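Local coordinates for protein probable endonuclease 4 (Thermotoga maritima, PDB 4HNO) that probably cleaves phosphodiester bonds at apurinic or apyrimidinic sites in DNA during base excision repair, using a cluster of three metal ions in a TIM barrel, at residues E134-T139 / R173-I178; D191-E196 / G239-E244; V248-K253 / K276-I281. All blocks are in the same frame, centred on the assembly; numbering follows the deposited sequence. Where two conformers were deposited one is given.

Contact 1. Residues E134-T139 / R173-I178; sequences EVLNNT and RDRVAI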
loop_
_atom_site.group_PDB
_atom_site.type_symbol
_atom_site.label_atom_id
_atom_site.label_comp_id
_atom_site.label_asym_id
_atom_site.label_seq_id
_atom_site.Cartn_x
_atom_site.Cartn_y
_atom_site.Cartn_z
ATOM N N GLU A 134 0.016 13.996 15.145
ATOM C CA GLU A 134 0.053 15.364 14.660
ATOM C C GLU A 134 -0.663 15.481 13.319
ATOM O O GLU A 134 -1.363 16.463 13.066
ATOM C CB GLU A 134 1.485 15.873 14.529
ATOM C CG GLU A 134 2.138 16.099 15.841
ATOM C CD GLU A 134 1.299 16.985 16.743
ATOM O OE1 GLU A 134 0.951 18.108 16.310
ATOM O OE2 GLU A 134 0.945 16.552 17.864
ATOM N N VAL A 135 -0.506 14.494 12.452
ATOM C CA VAL A 135 -1.166 14.539 11.155
ATOM C C VAL A 135 -2.670 14.334 11.289
ATOM O O VAL A 135 -3.469 15.130 10.783
ATOM C CB VAL A 135 -0.549 13.516 10.203
ATOM C CG1 VAL A 135 -1.316 13.422 8.902
ATOM C CG2 VAL A 135 0.929 13.843 9.951
ATOM N N LEU A 136 -3.064 13.249 11.949
ATOM C CA LEU A 136 -4.482 12.907 12.033
ATOM C C LEU A 136 -5.258 13.945 12.831
ATOM O O LEU A 136 -6.391 14.266 12.485
ATOM C CB LEU A 136 -4.649 11.512 12.612
ATOM C CG LEU A 136 -4.140 10.393 11.700
ATOM C CD1 LEU A 136 -4.161 9.085 12.467
ATOM C CD2 LEU A 136 -4.935 10.289 10.411
ATOM N N ASN A 137 -4.671 14.460 13.909
ATOM C CA ASN A 137 -5.379 15.390 14.760
ATOM C C ASN A 137 -5.480 16.785 14.166
ATOM O O ASN A 137 -6.110 17.652 14.769
ATOM C CB ASN A 137 -4.749 15.462 16.161
ATOM C CG ASN A 137 -4.903 14.172 16.965
ATOM O OD1 ASN A 137 -5.792 13.343 16.728
ATOM N ND2 ASN A 137 -4.057 14.018 17.965
ATOM N N ASN A 138 -4.910 17.001 12.985
ATOM C CA ASN A 138 -4.977 18.277 12.293
ATOM C C ASN A 138 -5.537 18.151 10.879
ATOM O O ASN A 138 -5.415 19.073 10.084
ATOM C CB ASN A 138 -3.610 18.963 12.291
ATOM C CG ASN A 138 -3.251 19.473 13.647
ATOM O OD1 ASN A 138 -3.819 20.462 14.113
ATOM N ND2 ASN A 138 -2.347 18.795 14.313
ATOM N N THR A 139 -6.181 17.016 10.598
ATOM C CA THR A 139 -6.819 16.758 9.321
ATOM C C THR A 139 -8.110 15.979 9.597
ATOM O O THR A 139 -8.336 15.512 10.709
ATOM C CB THR A 139 -5.935 15.927 8.397
ATOM O OG1 THR A 139 -5.646 14.671 9.005
ATOM C CG2 THR A 139 -4.644 16.647 8.017
ATOM N N ARG A 173 -7.413 5.918 15.981
ATOM C CA ARG A 173 -7.115 4.616 15.430
ATOM C C ARG A 173 -8.122 4.187 14.366
ATOM O O ARG A 173 -7.776 3.346 13.519
ATOM C CB ARG A 173 -6.931 3.583 16.509
ATOM C CG ARG A 173 -8.094 3.375 17.353
ATOM C CD ARG A 173 -7.771 2.402 18.465
ATOM N NE ARG A 173 -8.939 2.283 19.314
ATOM C CZ ARG A 173 -9.201 3.057 20.359
ATOM N NH1 ARG A 173 -8.372 4.015 20.738
ATOM N NH2 ARG A 173 -10.319 2.876 21.033
ATOM N N ASP A 174 -9.324 4.749 14.333
ATOM C CA ASP A 174 -10.236 4.427 13.247
ATOM C C ASP A 174 -9.751 4.986 11.902
ATOM O O ASP A 174 -10.224 4.569 10.841
ATOM C CB ASP A 174 -11.659 4.953 13.515
ATOM C CG ASP A 174 -12.364 4.259 14.656
ATOM O OD1 ASP A 174 -11.870 3.230 15.130
ATOM O OD2 ASP A 174 -13.440 4.733 15.070
ATOM N N ARG A 175 -8.805 5.925 11.943
ATOM C CA ARG A 175 -8.192 6.460 10.736
ATOM C C ARG A 175 -6.808 5.876 10.485
ATOM O O ARG A 175 -6.036 6.439 9.717
ATOM C CB ARG A 175 -8.185 7.976 10.766
ATOM C CG ARG A 175 -9.581 8.560 10.618
ATOM C CD ARG A 175 -9.594 10.056 10.809
ATOM N NE ARG A 175 -8.787 10.707 9.790
ATOM C CZ ARG A 175 -8.177 11.876 9.938
ATOM N NH1 ARG A 175 -7.496 12.373 8.920
ATOM N NH2 ARG A 175 -8.259 12.541 11.081
ATOM N N VAL A 176 -6.556 4.689 11.045
ATOM C CA VAL A 176 -5.358 3.921 10.716
ATOM C C VAL A 176 -5.827 2.522 10.330
ATOM O O VAL A 176 -6.537 1.851 11.095
ATOM C CB VAL A 176 -4.389 3.849 11.892
ATOM C CG1 VAL A 176 -3.152 3.032 11.523
ATOM C CG2 VAL A 176 -3.982 5.240 12.335
ATOM N N ALA A 177 -5.399 2.061 9.166
ATOM C CA ALA A 177 -5.702 0.706 8.729
ATOM C C ALA A 177 -4.437 0.128 8.084
ATOM O O ALA A 177 -3.353 0.671 8.313
ATOM C CB ALA A 177 -6.963 0.664 7.869
ATOM N N ILE A 178 -4.554 -0.972 7.353
ATOM C CA ILE A 178 -3.408 -1.777 6.989
ATOM C C ILE A 178 -3.408 -2.103 5.500
ATOM O O ILE A 178 -4.446 -2.395 4.897
ATOM C CB ILE A 178 -3.435 -3.089 7.833
ATOM C CG1 ILE A 178 -3.454 -2.806 9.340
ATOM C CG2 ILE A 178 -2.322 -4.054 7.448
ATOM C CD1 ILE A 178 -2.219 -2.141 9.856
#
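Arg175 extends to the C-terminal end of helix 121-136, where its guanidinium group meets Leu136 and Thr139. Its chain bends at chi3 (62°), which brings both terminal nitrogens to the type I turn of Leu136-Thr139. NH2 reaches two neighbouring carbonyl oxygens on the same side, Leu136 O at 2.9 Å and Thr139 O at 3.0 Å; both bonds are bent, near 135°, and both oxygens are tilted from the guanidinium plane. The straighter bond is from NH1 to Thr139 OG1, 3.0 Å at 163°, with the oxygen in that plane. Thr139 is thus held end-on by two nitrogens, its hydroxyl in turn donating to Val135 O (2.8 Å). Over one guanidinium face sits Leu136 CD2, 3.6 Å from Arg175 CZ, and NE is hydrogen-bonded to Val142 O. Beyond the arginine, strand 176-181 begins with Val176, whose CG2 packs against Leu136 CD1 at 3.9 Å, the two side chains crossing at about a right angle. The strand lies beside strand 143-147 in the barrel sheet. In this beta-alpha barrel the contact therefore ties the end of one outer helix to the start of an inner strand. The buried guanidinium is satisfied by backbone carbonyls, the Thr139 hydroxyl and Gln172 OE1, and its positive charge would probably stabilise the negative end of the helix dipole.

Contact 2. Residues D191-E196 / G239-E244; sequences DITKKE and GFIGEE. With EDO (1,2-ethanediol), chain J.
Asp191 OD1 receives two bonds from Thr193, the residue whose methyl group meets Ile241 across the contact. Thr193 OG1 donates to it at 2.6 Å, on the syn lone pair, and Thr193 N at 3.1 Å from above the carboxylate plane. The second bond makes an Asx turn, overlapping a type I beta turn from Asp191 to Lys194, and Lys194 occupies the N-cap position of helix 195-208. In the TIM barrel this loop leads from helix 182-187 into helix 195-208 and lies against the loop that opens helix 242-250. The Thr193 hydroxyl stands between the backbone N and the carbonyl carbon (chi1 74°), within reach of the carboxylate, while CG2 is left to face residues 239-244. That methyl lies 3.9 Å from Ile241 O and close to Ile241 CG2, a contact without hydrogen bonds. Ile192 adds its CD1, 4.2 Å from Ile241 CD1, the two side chains running obliquely to one another. Ile241 is itself buried, its side chain about 8 Å from that of the metal ligand Asp181. Asp221 fixes the opposite loop, accepting from the backbone N of Ile241 and of Gly242. A 1,2-ethanediol molecule, probably from the crystallisation liquor, bridges the same two polar side chains: its O2 donates to Asp191 OD2 at 2.7 Å, and its O1 to Thr193 OG1 at 2.9 Å.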
loop_
_atom_site.group_PDB
_atom_site.type_symbol
_atom_site.label_atom_id
_atom_site.label_comp_id
_atom_site.label_asym_id
_atom_site.label_seq_id
_atom_site.Cartn_x
_atom_site.Cartn_y
_atom_site.Cartn_z
ATOM N N ASP A 191 4.801 -16.852 4.577
ATOM C CA ASP A 191 4.839 -17.797 3.470
ATOM C C ASP A 191 3.446 -18.045 2.926
ATOM O O ASP A 191 2.756 -18.983 3.312
ATOM C CB ASP A 191 5.473 -19.102 3.917
ATOM C CG ASP A 191 5.668 -20.074 2.786
ATOM O OD1 ASP A 191 5.360 -19.689 1.637
ATOM O OD2 ASP A 191 6.124 -21.206 3.052
ATOM N N ILE A 192 3.038 -17.201 1.990
ATOM C CA ILE A 192 1.726 -17.308 1.369
ATOM C C ILE A 192 1.668 -18.383 0.278
ATOM O O ILE A 192 0.644 -18.528 -0.387
ATOM C CB ILE A 192 1.239 -15.948 0.791
ATOM C CG1 ILE A 192 2.187 -15.411 -0.299
ATOM C CG2 ILE A 192 1.016 -14.948 1.911
ATOM C CD1 ILE A 192 1.591 -14.261 -1.078
ATOM N N THR A 193 2.756 -19.131 0.097
ATOM C CA THR A 193 2.786 -20.179 -0.920
ATOM C C THR A 193 2.195 -21.482 -0.421
ATOM O O THR A 193 2.014 -22.415 -1.211
ATOM C CB THR A 193 4.213 -20.476 -1.464
ATOM O OG1 THR A 193 4.998 -21.197 -0.499
ATOM C CG2 THR A 193 4.903 -19.207 -1.898
ATOM N N LYS A 194 1.899 -21.556 0.869
ATOM C CA LYS A 194 1.285 -22.729 1.464
ATOM C C LYS A 194 -0.028 -22.296 2.125
ATOM O O LYS A 194 -0.107 -21.242 2.744
ATOM C CB LYS A 194 2.227 -23.380 2.498
ATOM C CG LYS A 194 3.525 -23.923 1.889
ATOM C CD LYS A 194 4.338 -24.764 2.872
ATOM C CE LYS A 194 3.968 -26.251 2.812
ATOM N NZ LYS A 194 4.699 -27.080 3.829
ATOM N N LYS A 195 -1.062 -23.120 2.008
ATOM C CA LYS A 195 -2.352 -22.722 2.548
ATOM C C LYS A 195 -2.267 -22.468 4.059
ATOM O O LYS A 195 -2.929 -21.555 4.564
ATOM C CB LYS A 195 -3.455 -23.733 2.204
ATOM C CG LYS A 195 -3.262 -25.115 2.780
ATOM C CD LYS A 195 -4.444 -26.016 2.439
ATOM C CE LYS A 195 -4.184 -27.450 2.861
ATOM N NZ LYS A 195 -3.960 -27.565 4.326
ATOM N N GLU A 196 -1.436 -23.238 4.769
ATOM C CA GLU A 196 -1.284 -23.034 6.206
ATOM C C GLU A 196 -0.657 -21.663 6.502
ATOM O O GLU A 196 -0.959 -21.057 7.524
ATOM C CB GLU A 196 -0.464 -24.146 6.847
ATOM C CG GLU A 196 -1.131 -25.513 6.794
ATOM C CD GLU A 196 -0.971 -26.206 5.446
ATOM O OE1 GLU A 196 -0.201 -25.708 4.590
ATOM O OE2 GLU A 196 -1.616 -27.257 5.246
ATOM N N GLY A 239 8.612 -14.986 -9.958
ATOM C CA GLY A 239 9.485 -15.008 -8.799
ATOM C C GLY A 239 9.252 -16.194 -7.897
ATOM O O GLY A 239 8.704 -17.224 -8.288
ATOM N N PHE A 240 9.706 -16.062 -6.661
ATOM C CA PHE A 240 9.695 -17.165 -5.716
ATOM C C PHE A 240 8.346 -17.429 -5.064
ATOM O O PHE A 240 8.168 -18.484 -4.438
ATOM C CB PHE A 240 10.806 -17.032 -4.682
ATOM C CG PHE A 240 12.176 -17.350 -5.236
ATOM C CD1 PHE A 240 13.010 -16.351 -5.696
ATOM C CD2 PHE A 240 12.617 -18.654 -5.285
ATOM C CE1 PHE A 240 14.276 -16.638 -6.189
ATOM C CE2 PHE A 240 13.870 -18.952 -5.792
ATOM C CZ PHE A 240 14.702 -17.945 -6.237
ATOM N N ILE A 241 7.393 -16.515 -5.209
ATOM C CA ILE A 241 6.018 -16.847 -4.838
ATOM C C ILE A 241 5.421 -17.700 -5.959
ATOM O O ILE A 241 4.949 -18.820 -5.729
ATOM C CB ILE A 241 5.190 -15.591 -4.504
ATOM C CG1 ILE A 241 5.825 -14.871 -3.307
ATOM C CG2 ILE A 241 3.748 -15.989 -4.235
ATOM C CD1 ILE A 241 5.217 -13.527 -2.984
ATOM N N GLY A 242 5.496 -17.191 -7.181
ATOM C CA GLY A 242 5.232 -17.988 -8.352
ATOM C C GLY A 242 3.761 -18.200 -8.637
ATOM O O GLY A 242 2.883 -17.791 -7.888
ATOM N N GLU A 243 3.488 -18.863 -9.752
ATOM C CA GLU A 243 2.114 -19.144 -10.108
ATOM C C GLU A 243 1.451 -20.028 -9.061
ATOM O O GLU A 243 0.318 -19.794 -8.679
ATOM C CB GLU A 243 1.998 -19.773 -11.496
ATOM C CG GLU A 243 2.462 -18.884 -12.633
ATOM C CD GLU A 243 2.107 -19.449 -13.996
ATOM O OE1 GLU A 243 1.611 -20.595 -14.056
ATOM O OE2 GLU A 243 2.320 -18.747 -15.005
ATOM N N GLU A 244 2.172 -21.041 -8.587
ATOM C CA GLU A 244 1.593 -21.959 -7.622
ATOM C C GLU A 244 1.324 -21.266 -6.288
ATOM O O GLU A 244 0.321 -21.531 -5.638
ATOM C CB GLU A 244 2.496 -23.181 -7.425
ATOM C CG GLU A 244 2.701 -23.990 -8.706
ATOM C CD GLU A 244 3.192 -25.403 -8.487
ATOM O OE1 GLU A 244 3.495 -25.779 -7.337
ATOM O OE2 GLU A 244 3.256 -26.146 -9.485
HETATM C C1 EDO J . 8.433 -21.153 0.298
HETATM O O1 EDO J . 7.868 -21.435 -0.991
HETATM C C2 EDO J . 8.535 -22.435 1.119
HETATM O O2 EDO J . 7.226 -22.974 1.386
#

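Contact 3. Residues V248-K253 / K276-I281; sequences VFFSFK and KKVFEI
Phe250 reaches from helix 242-250 to Val278 and Ile281, which lie three residues apart on helix 268-284. Its CE2 sits against a methyl of each, 3.8 Å from Val278 CG1 and 4.0 Å from Ile281 CG2, with CZ also on Val278 and CD2 also on Ile281. Both methyls approach the ring obliquely, and the phenylalanine crosses each of the two side chains at about a right angle. Val278 CG1, held anti to the backbone N (chi1 168°), makes the closer approach, CG2 a longer one. These are outer helices of the TIM barrel, and the cluster continues inward: Leu219 of strand 214-222 touches both Phe250 and Val278, while the ring stacks on Trp260. No hydrogen bond joins the two segments here, and their nearest CA atoms, those of Phe250 and Ile281, remain 8.9 Å apart. The looser side is exposed: there Ser251 OG donates to Val248 O at 2.7 Å, and on the other helix Phe279 points away and, like Glu280, is exposed.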
loop_
_atom_site.group_PDB
_atom_site.type_symbol
_atom_site.label_atom_id
_atom_site.label_comp_id
_atom_site.label_asym_id
_atom_site.label_seq_id
_atom_site.Cartn_x
_atom_site.Cartn_y
_atom_site.Cartn_z
ATOM N N VAL A 248 -2.477 -20.391 -4.387
ATOM C CA VAL A 248 -2.870 -20.643 -3.008
ATOM C C VAL A 248 -3.440 -19.370 -2.366
ATOM O O VAL A 248 -4.527 -19.367 -1.799
ATOM C CB VAL A 248 -1.675 -21.179 -2.197
ATOM C CG1 VAL A 248 -2.010 -21.248 -0.722
ATOM C CG2 VAL A 248 -1.255 -22.555 -2.721
ATOM N N PHE A 249 -2.716 -18.272 -2.489
ATOM C CA PHE A 249 -3.142 -17.001 -1.892
ATOM C C PHE A 249 -4.505 -16.563 -2.428
ATOM O O PHE A 249 -5.371 -16.171 -1.657
ATOM C CB PHE A 249 -2.068 -15.981 -2.233
ATOM C CG PHE A 249 -2.226 -14.632 -1.578
ATOM C CD1 PHE A 249 -2.157 -14.484 -0.203
ATOM C CD2 PHE A 249 -2.304 -13.490 -2.358
ATOM C CE1 PHE A 249 -2.206 -13.231 0.386
ATOM C CE2 PHE A 249 -2.347 -12.240 -1.767
ATOM C CZ PHE A 249 -2.290 -12.121 -0.397
ATOM N N PHE A 250 -4.694 -16.663 -3.738
ATOM C CA PHE A 250 -5.913 -16.205 -4.380
ATOM C C PHE A 250 -7.122 -17.039 -3.996
ATOM O O PHE A 250 -8.259 -16.604 -4.180
ATOM C CB PHE A 250 -5.799 -16.290 -5.901
ATOM C CG PHE A 250 -4.768 -15.381 -6.531
ATOM C CD1 PHE A 250 -4.261 -14.269 -5.889
ATOM C CD2 PHE A 250 -4.334 -15.665 -7.816
ATOM C CE1 PHE A 250 -3.340 -13.463 -6.537
ATOM C CE2 PHE A 250 -3.417 -14.870 -8.450
ATOM C CZ PHE A 250 -2.917 -13.767 -7.816
ATOM N N SER A 251 -6.891 -18.253 -3.512
ATOM C CA SER A 251 -7.988 -19.174 -3.238
ATOM C C SER A 251 -8.807 -18.786 -2.015
ATOM O O SER A 251 -9.914 -19.282 -1.840
ATOM C CB SER A 251 -7.465 -20.606 -3.096
ATOM O OG SER A 251 -6.793 -20.809 -1.870
ATOM N N PHE A 252 -8.287 -17.889 -1.187
ATOM C CA PHE A 252 -8.989 -17.465 0.016
ATOM C C PHE A 252 -9.935 -16.328 -0.283
ATOM O O PHE A 252 -9.537 -15.287 -0.801
ATOM C CB PHE A 252 -7.978 -17.055 1.085
ATOM C CG PHE A 252 -7.282 -18.220 1.710
ATOM C CD1 PHE A 252 -6.236 -18.846 1.049
ATOM C CD2 PHE A 252 -7.692 -18.714 2.926
ATOM C CE1 PHE A 252 -5.607 -19.940 1.609
ATOM C CE2 PHE A 252 -7.057 -19.797 3.490
ATOM C CZ PHE A 252 -6.016 -20.410 2.829
ATOM N N LYS A 253 -11.205 -16.508 0.055
ATOM C CA LYS A 253 -12.189 -15.462 -0.170
ATOM C C LYS A 253 -11.837 -14.163 0.593
ATOM O O LYS A 253 -12.107 -13.071 0.093
ATOM C CB LYS A 253 -13.588 -15.956 0.192
ATOM C CG LYS A 253 -14.164 -16.941 -0.828
ATOM C CD LYS A 253 -14.421 -16.267 -2.175
ATOM C CE LYS A 253 -15.134 -17.197 -3.143
ATOM N NZ LYS A 253 -15.015 -16.717 -4.548
ATOM N N LYS A 276 -3.516 -9.873 -16.659
ATOM C CA LYS A 276 -3.887 -11.051 -17.430
ATOM C C LYS A 276 -3.336 -12.313 -16.776
ATOM O O LYS A 276 -4.025 -13.325 -16.737
ATOM C CB LYS A 276 -3.371 -10.926 -18.854
ATOM C CG LYS A 276 -4.181 -9.972 -19.707
ATOM C CD LYS A 276 -3.643 -9.889 -21.129
ATOM C CE LYS A 276 -4.372 -8.826 -21.940
ATOM N NZ LYS A 276 -4.103 -7.449 -21.435
ATOM N N LYS A 277 -2.099 -12.264 -16.282
ATOM C CA LYS A 277 -1.498 -13.417 -15.610
ATOM C C LYS A 277 -2.294 -13.812 -14.366
ATOM O O LYS A 277 -2.487 -14.995 -14.107
ATOM C CB LYS A 277 -0.044 -13.109 -15.252
ATOM C CG LYS A 277 0.708 -14.236 -14.564
ATOM C CD LYS A 277 0.855 -15.441 -15.467
ATOM C CE LYS A 277 2.035 -16.297 -15.049
ATOM N NZ LYS A 277 2.273 -17.395 -16.021
ATOM N N VAL A 278 -2.731 -12.837 -13.576
ATOM C CA VAL A 278 -3.545 -13.144 -12.411
ATOM C C VAL A 278 -4.790 -13.930 -12.812
ATOM O O VAL A 278 -5.115 -14.950 -12.205
ATOM C CB VAL A 278 -3.917 -11.862 -11.645
ATOM C CG1 VAL A 278 -4.989 -12.137 -10.607
ATOM C CG2 VAL A 278 -2.658 -11.275 -11.009
ATOM N N PHE A 279 -5.489 -13.468 -13.835
ATOM C CA PHE A 279 -6.665 -14.188 -14.273
ATOM C C PHE A 279 -6.327 -15.541 -14.891
ATOM O O PHE A 279 -7.097 -16.493 -14.738
ATOM C CB PHE A 279 -7.524 -13.300 -15.171
ATOM C CG PHE A 279 -8.202 -12.200 -14.409
ATOM C CD1 PHE A 279 -7.832 -10.883 -14.586
ATOM C CD2 PHE A 279 -9.160 -12.498 -13.456
ATOM C CE1 PHE A 279 -8.440 -9.873 -13.853
ATOM C CE2 PHE A 279 -9.765 -11.496 -12.727
ATOM C CZ PHE A 279 -9.401 -10.184 -12.928
ATOM N N GLU A 280 -5.176 -15.641 -15.554
ATOM C CA GLU A 280 -4.721 -16.944 -16.077
ATOM C C GLU A 280 -4.508 -17.912 -14.925
ATOM O O GLU A 280 -4.851 -19.090 -15.036
ATOM C CB GLU A 280 -3.388 -16.841 -16.821
ATOM C CG GLU A 280 -3.354 -16.088 -18.128
ATOM C CD GLU A 280 -1.930 -15.968 -18.659
ATOM O OE1 GLU A 280 -1.209 -16.990 -18.640
ATOM O OE2 GLU A 280 -1.518 -14.857 -19.063
ATOM N N ILE A 281 -3.879 -17.451 -13.853
ATOM C CA ILE A 281 -3.644 -18.302 -12.701
ATOM C C ILE A 281 -4.967 -18.771 -12.103
ATOM O O ILE A 281 -5.142 -19.952 -11.826
ATOM C CB ILE A 281 -2.783 -17.572 -11.637
ATOM C CG1 ILE A 281 -1.356 -17.382 -12.163
ATOM C CG2 ILE A 281 -2.791 -18.314 -10.314
ATOM C CD1 ILE A 281 -0.539 -16.408 -11.349
#

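How the contacts relate
Along the chain the three contacts come in series, all within one TIM barrel. Contact 1 stands on one side of the chain's centre, and contacts 2 and 3 on the opposite side, their centres about 33 and 32 Å from the centre of contact 1. Contacts 2 and 3 are neighbours, their centres about 11 Å apart: both use helix 242-250, contact 2 through residues 239-244 and contact 3 through residues 248-253, and Val248 packs against the backbone of Thr193-Lys195. Contact 1 instead joins helix 121-136 to strand 176-181, a barrel strand. The contacts thus join helix to strand, loop to loop and helix to helix on two sides of the barrel that carries the metal cluster.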